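Local coordinates for oxidoreductase, short-chain dehydrogenase/reductase family (Aeromonas hydrophila subsp. hydrophila, PDB 3L6E), which is a putative NAD(P)-dependent oxidoreductase of the short-chain dehydrogenase/reductase family, possibly reducing 3-dehydrosphinganine in sphingolipid metabolism, at residues L58-F68 and V110-T119. Sequence-based numbering, arbitrary orientation.
Sequences LAHHEDVDVAF and VSTILVAQQT. Unlike the reference sequence in segment 58-68: Asp63 (reference Glu). Unlike the reference sequence in segment 110-119: Val110 (reference Ile).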
ATOM      1  N   LEU A  58      -4.614  25.437  -9.479  1.00 37.30           N
ATOM      2  CA  LEU A  58      -5.727  24.520  -9.285  1.00 38.06           C
ATOM      3  C   LEU A  58      -6.707  24.884  -8.171  1.00 39.37           C
ATOM      4  O   LEU A  58      -7.548  24.067  -7.790  1.00 39.28           O
ATOM      5  CB  LEU A  58      -5.207  23.092  -9.111  1.00 37.78           C
ATOM      6  CG  LEU A  58      -4.506  22.548 -10.352  1.00 34.90           C
ATOM      7  CD1 LEU A  58      -3.887  21.210 -10.058  1.00 37.79           C
ATOM      8  CD2 LEU A  58      -5.467  22.444 -11.526  1.00 37.74           C
ATOM      9  N   ALA A  59      -6.635  26.124  -7.695  1.00 40.40           N
ATOM     10  CA  ALA A  59      -7.495  26.577  -6.614  1.00 41.43           C
ATOM     11  C   ALA A  59      -8.668  27.466  -7.067  1.00 41.96           C
ATOM     12  O   ALA A  59      -9.347  28.058  -6.237  1.00 41.15           O
ATOM     13  CB  ALA A  59      -6.662  27.272  -5.529  1.00 41.49           C
ATOM     14  N   HIS A  60      -8.913  27.538  -8.375  1.00 43.17           N
ATOM     15  CA  HIS A  60     -10.061  28.291  -8.910  1.00 44.17           C
ATOM     16  C   HIS A  60     -10.821  27.523  -9.987  1.00 44.38           C
ATOM     17  O   HIS A  60     -10.228  27.044 -10.956  1.00 44.44           O
ATOM     18  CB  HIS A  60      -9.629  29.669  -9.419  1.00 45.14           C
ATOM     19  CG  HIS A  60      -9.485  30.690  -8.334  1.00 46.25           C
ATOM     20  ND1 HIS A  60      -8.369  30.767  -7.528  1.00 45.93           N
ATOM     21  CD2 HIS A  60     -10.324  31.663  -7.910  1.00 45.65           C
ATOM     22  CE1 HIS A  60      -8.522  31.748  -6.657  1.00 45.82           C
ATOM     23  NE2 HIS A  60      -9.701  32.309  -6.868  1.00 46.55           N
ATOM     24  N   HIS A  61     -12.138  27.428  -9.803  1.00 44.53           N
ATOM     25  CA  HIS A  61     -13.019  26.555 -10.593  1.00 44.70           C
ATOM     26  C   HIS A  61     -12.886  26.730 -12.104  1.00 44.50           C
ATOM     27  O   HIS A  61     -12.912  25.747 -12.845  1.00 44.67           O
ATOM     28  CB  HIS A  61     -14.481  26.731 -10.153  1.00 45.52           C
ATOM     29  CG  HIS A  61     -15.433  25.760 -10.791  1.00 46.56           C
ATOM     30  ND1 HIS A  61     -16.472  26.161 -11.604  1.00 46.31           N
ATOM     31  CD2 HIS A  61     -15.497  24.408 -10.740  1.00 46.21           C
ATOM     32  CE1 HIS A  61     -17.134  25.098 -12.026  1.00 46.70           C
ATOM     33  NE2 HIS A  61     -16.561  24.020 -11.517  1.00 46.58           N
ATOM     34  N   GLU A  62     -12.745  27.972 -12.557  1.00 44.16           N
ATOM     35  CA  GLU A  62     -12.525  28.244 -13.975  1.00 43.82           C
ATOM     36  C   GLU A  62     -11.155  27.735 -14.433  1.00 42.73           C
ATOM     37  O   GLU A  62     -11.056  27.060 -15.455  1.00 42.76           O
ATOM     38  CB  GLU A  62     -12.728  29.732 -14.326  1.00 44.53           C
ATOM     39  CG  GLU A  62     -12.090  30.749 -13.374  1.00 60.14           C
ATOM     40  CD  GLU A  62     -12.973  31.082 -12.179  1.00 45.19           C
ATOM     41  OE1 GLU A  62     -12.481  30.990 -11.029  1.00 60.25           O
ATOM     42  OE2 GLU A  62     -14.157  31.428 -12.390  1.00 60.26           O
ATOM     43  N   ASP A  63     -10.120  28.036 -13.653  1.00 41.64           N
ATOM     44  CA  ASP A  63      -8.742  27.628 -13.943  1.00 40.64           C
ATOM     45  C   ASP A  63      -8.587  26.098 -14.078  1.00 38.94           C
ATOM     46  O   ASP A  63      -7.791  25.608 -14.879  1.00 38.23           O
ATOM     47  CB  ASP A  63      -7.792  28.172 -12.862  1.00 41.27           C
ATOM     48  CG  ASP A  63      -7.863  29.699 -12.716  1.00 51.38           C
ATOM     49  OD1 ASP A  63      -8.979  30.267 -12.689  1.00 41.65           O
ATOM     50  OD2 ASP A  63      -6.793  30.339 -12.608  1.00 41.61           O
ATOM     51  N   VAL A  64      -9.368  25.358 -13.296  1.00 38.12           N
ATOM     52  CA  VAL A  64      -9.378  23.892 -13.354  1.00 37.14           C
ATOM     53  C   VAL A  64     -10.048  23.411 -14.640  1.00 36.57           C
ATOM     54  O   VAL A  64      -9.548  22.498 -15.292  1.00 36.14           O
ATOM     55  CB  VAL A  64     -10.052  23.275 -12.106  1.00 36.50           C
ATOM     56  CG1 VAL A  64     -10.216  21.763 -12.249  1.00 30.91           C
ATOM     57  CG2 VAL A  64      -9.238  23.597 -10.868  1.00 30.66           C
ATOM     58  N   ASP A  65     -11.174  24.040 -14.982  1.00 36.62           N
ATOM     59  CA  ASP A  65     -11.920  23.768 -16.209  1.00 36.55           C
ATOM     60  C   ASP A  65     -11.041  23.906 -17.451  1.00 35.37           C
ATOM     61  O   ASP A  65     -11.055  23.035 -18.326  1.00 35.10           O
ATOM     62  CB  ASP A  65     -13.127  24.717 -16.330  1.00 37.68           C
ATOM     63  CG  ASP A  65     -14.251  24.391 -15.344  1.00 42.80           C
ATOM     64  OD1 ASP A  65     -14.545  23.198 -15.105  1.00 38.71           O
ATOM     65  OD2 ASP A  65     -14.872  25.342 -14.818  1.00 38.97           O
ATOM     66  N   VAL A  66     -10.281  25.001 -17.504  1.00 34.28           N
ATOM     67  CA  VAL A  66      -9.426  25.336 -18.640  1.00 33.40           C
ATOM     68  C   VAL A  66      -8.273  24.347 -18.778  1.00 32.59           C
ATOM     69  O   VAL A  66      -8.004  23.842 -19.870  1.00 32.93           O
ATOM     70  CB  VAL A  66      -8.898  26.802 -18.533  1.00 33.72           C
ATOM     71  CG1 VAL A  66      -7.864  27.106 -19.608  1.00 33.80           C
ATOM     72  CG2 VAL A  66     -10.059  27.805 -18.630  1.00 33.86           C
ATOM     73  N   ALA A  67      -7.612  24.061 -17.659  1.00 31.32           N
ATOM     74  CA  ALA A  67      -6.455  23.174 -17.635  1.00 30.18           C
ATOM     75  C   ALA A  67      -6.815  21.749 -18.055  1.00 28.84           C
ATOM     76  O   ALA A  67      -6.036  21.093 -18.739  1.00 28.61           O
ATOM     77  CB  ALA A  67      -5.803  23.174 -16.242  1.00 30.24           C
ATOM     78  N   PHE A  68      -7.983  21.271 -17.628  1.00 27.43           N
ATOM     79  CA  PHE A  68      -8.409  19.922 -17.967  1.00 26.73           C
ATOM     80  C   PHE A  68      -8.847  19.806 -19.425  1.00 26.88           C
ATOM     81  O   PHE A  68      -8.644  18.754 -20.046  1.00 27.50           O
ATOM     82  CB  PHE A  68      -9.485  19.411 -16.992  1.00 26.68           C
ATOM     83  CG  PHE A  68      -8.919  18.702 -15.776  1.00 29.16           C
ATOM     84  CD1 PHE A  68      -8.770  17.318 -15.767  1.00 27.13           C
ATOM     85  CD2 PHE A  68      -8.528  19.416 -14.648  1.00 26.98           C
ATOM     86  CE1 PHE A  68      -8.241  16.646 -14.648  1.00 29.16           C
ATOM     87  CE2 PHE A  68      -8.002  18.765 -13.524  1.00 29.47           C
ATOM     88  CZ  PHE A  68      -7.854  17.373 -13.520  1.00 27.17           C
ATOM     89  N   VAL A 110      -8.954  22.847  -1.466  1.00 26.77           N
ATOM     90  CA  VAL A 110      -9.697  23.389  -2.594  1.00 26.07           C
ATOM     91  C   VAL A 110      -9.237  22.756  -3.907  1.00 25.60           C
ATOM     92  O   VAL A 110     -10.064  22.340  -4.730  1.00 25.43           O
ATOM     93  CB  VAL A 110      -9.578  24.933  -2.652  1.00 26.13           C
ATOM     94  CG1 VAL A 110     -10.232  25.494  -3.898  1.00 33.54           C
ATOM     95  CG2 VAL A 110     -10.195  25.564  -1.411  1.00 33.79           C
ATOM     96  N   SER A 111      -7.924  22.668  -4.104  1.00 24.93           N
ATOM     97  CA  SER A 111      -7.406  22.049  -5.315  1.00 23.02           C
ATOM     98  C   SER A 111      -7.829  20.593  -5.295  1.00 21.98           C
ATOM     99  O   SER A 111      -8.269  20.066  -6.313  1.00 22.10           O
ATOM    100  CB  SER A 111      -5.883  22.205  -5.447  1.00 23.12           C
ATOM    101  OG  SER A 111      -5.171  21.291  -4.621  1.00 24.27           O
ATOM    102  N   THR A 112      -7.758  19.959  -4.125  1.00 21.00           N
ATOM    103  CA  THR A 112      -8.112  18.546  -4.041  1.00 20.74           C
ATOM    104  C   THR A 112      -9.570  18.319  -4.432  1.00 20.65           C
ATOM    105  O   THR A 112      -9.870  17.404  -5.193  1.00 20.04           O
ATOM    106  CB  THR A 112      -7.805  17.919  -2.671  1.00 20.27           C
ATOM    107  OG1 THR A 112      -6.400  17.973  -2.428  1.00 22.09           O
ATOM    108  CG2 THR A 112      -8.221  16.457  -2.644  1.00 20.71           C
ATOM    109  N   ILE A 113     -10.454  19.168  -3.924  1.00 21.69           N
ATOM    110  CA  ILE A 113     -11.898  19.071  -4.210  1.00 22.38           C
ATOM    111  C   ILE A 113     -12.247  19.338  -5.675  1.00 22.41           C
ATOM    112  O   ILE A 113     -13.048  18.611  -6.265  1.00 22.23           O
ATOM    113  CB  ILE A 113     -12.716  19.969  -3.268  1.00 22.22           C
ATOM    114  CG1 ILE A 113     -12.658  19.382  -1.851  1.00 33.80           C
ATOM    115  CG2 ILE A 113     -14.169  20.083  -3.743  1.00 33.91           C
ATOM    116  CD1 ILE A 113     -13.334  20.201  -0.786  1.00 22.44           C
ATOM    117  N   LEU A 114     -11.636  20.367  -6.253  1.00 23.10           N
ATOM    118  CA  LEU A 114     -11.900  20.762  -7.636  1.00 24.17           C
ATOM    119  C   LEU A 114     -11.357  19.752  -8.652  1.00 25.50           C
ATOM    120  O   LEU A 114     -12.013  19.455  -9.648  1.00 26.52           O
ATOM    121  CB  LEU A 114     -11.327  22.148  -7.917  1.00 24.35           C
ATOM    122  CG  LEU A 114     -11.926  23.357  -7.199  1.00 32.14           C
ATOM    123  CD1 LEU A 114     -10.944  24.507  -7.269  1.00 24.84           C
ATOM    124  CD2 LEU A 114     -13.292  23.766  -7.771  1.00 24.57           C
ATOM    125  N   VAL A 115     -10.170  19.211  -8.394  1.00 25.31           N
ATOM    126  CA  VAL A 115      -9.634  18.171  -9.266  1.00 25.31           C
ATOM    127  C   VAL A 115     -10.534  16.928  -9.210  1.00 24.76           C
ATOM    128  O   VAL A 115     -10.809  16.296 -10.236  1.00 25.14           O
ATOM    129  CB  VAL A 115      -8.163  17.858  -8.919  1.00 25.24           C
ATOM    130  CG1 VAL A 115      -7.663  16.582  -9.617  1.00 28.47           C
ATOM    131  CG2 VAL A 115      -7.286  19.050  -9.276  1.00 29.15           C
ATOM    132  N   ALA A 116     -10.992  16.590  -8.010  1.00 23.69           N
ATOM    133  CA  ALA A 116     -11.806  15.407  -7.812  1.00 23.04           C
ATOM    134  C   ALA A 116     -13.142  15.551  -8.558  1.00 23.61           C
ATOM    135  O   ALA A 116     -13.543  14.643  -9.280  1.00 23.11           O
ATOM    136  CB  ALA A 116     -12.030  15.161  -6.346  1.00 22.69           C
ATOM    137  N   GLN A 117     -13.791  16.709  -8.421  1.00 24.34           N
ATOM    138  CA  GLN A 117     -15.091  16.948  -9.065  1.00 26.07           C
ATOM    139  C   GLN A 117     -14.971  17.001 -10.569  1.00 26.88           C
ATOM    140  O   GLN A 117     -15.840  16.510 -11.281  1.00 27.68           O
ATOM    141  CB  GLN A 117     -15.729  18.249  -8.582  1.00 26.31           C
ATOM    142  CG  GLN A 117     -16.184  18.195  -7.162  1.00 29.17           C
ATOM    143  CD  GLN A 117     -16.618  19.534  -6.634  1.00 27.03           C
ATOM    144  OE1 GLN A 117     -17.085  19.624  -5.499  1.00 29.86           O
ATOM    145  NE2 GLN A 117     -16.486  20.588  -7.451  1.00 29.26           N
ATOM    146  N   GLN A 118     -13.904  17.626 -11.043  1.00 27.32           N
ATOM    147  CA  GLN A 118     -13.594  17.651 -12.460  1.00 28.65           C
ATOM    148  C   GLN A 118     -13.350  16.216 -12.993  1.00 28.74           C
ATOM    149  O   GLN A 118     -13.745  15.897 -14.108  1.00 28.78           O
ATOM    150  CB  GLN A 118     -12.403  18.591 -12.709  1.00 29.34           C
ATOM    151  CG  GLN A 118     -12.040  18.841 -14.165  1.00 30.83           C
ATOM    152  CD  GLN A 118     -12.955  19.820 -14.888  1.00 30.46           C
ATOM    153  OE1 GLN A 118     -13.141  19.711 -16.102  1.00 31.55           O
ATOM    154  NE2 GLN A 118     -13.524  20.785 -14.157  1.00 31.24           N
ATOM    155  N   THR A 119     -12.732  15.357 -12.181  1.00 28.85           N
ATOM    156  CA  THR A 119     -12.489  13.939 -12.544  1.00 28.09           C
ATOM    157  C   THR A 119     -13.768  13.097 -12.561  1.00 27.25           C
ATOM    158  O   THR A 119     -13.937  12.231 -13.417  1.00 27.21           O
ATOM    159  CB  THR A 119     -11.452  13.275 -11.588  1.00 28.21           C
ATOM    160  OG1 THR A 119     -10.243  14.046 -11.586  1.00 20.60           O
ATOM    161  CG2 THR A 119     -11.140  11.825 -12.012  1.00 20.07           C
TER
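Gln118 reaches from helix 110-119 across the ring of Phe68 to the carboxylate of Asp65, both on helix 61-68. Gln118 CB packs on Val64 CG1 at 3.9 Å. With CG anti to the backbone N (chi1 -174°), the next methylene lies over one face of Phe68, a CH-pi contact 3.8 Å from Gln118 CG to the ring centroid. A bend at chi2 then swings the amide toward Asp65. Here Gln118 NE2 donates to Asp65 OD1 at 2.8 Å, from the anti side but tilted out of the plane of a carboxylate turned 68° from the amide, while OE1 accepts from Arg121. Both ends of the amide are thus engaged, which should fix its rotation.

At the ring's edge, Phe68 CZ meets Val115 CG1 at 4.0 Å. Farther toward the N-terminal end, Leu114 spreads its two methyls: CD1 lies against the backbone of Leu58 and Ala59. Leu114 CD2 meets the edge of the His61 ring at His61 CD2, 3.8 Å away. The backbones come nearest at the loop before helix 61-68, where Ser111 CA makes a CA-H...O contact of 3.2 Å with Leu58 O.

The helices, their axes 47° apart, pack on the same side of the parallel Rossmann-type sheet, where Phe68 reaches Ile7 and Val115 reaches Val81. Apolar packing therefore joins them toward the sheet, and the Gln118 amide adds a directional polar link, bridging acidic Asp65 and basic Arg121.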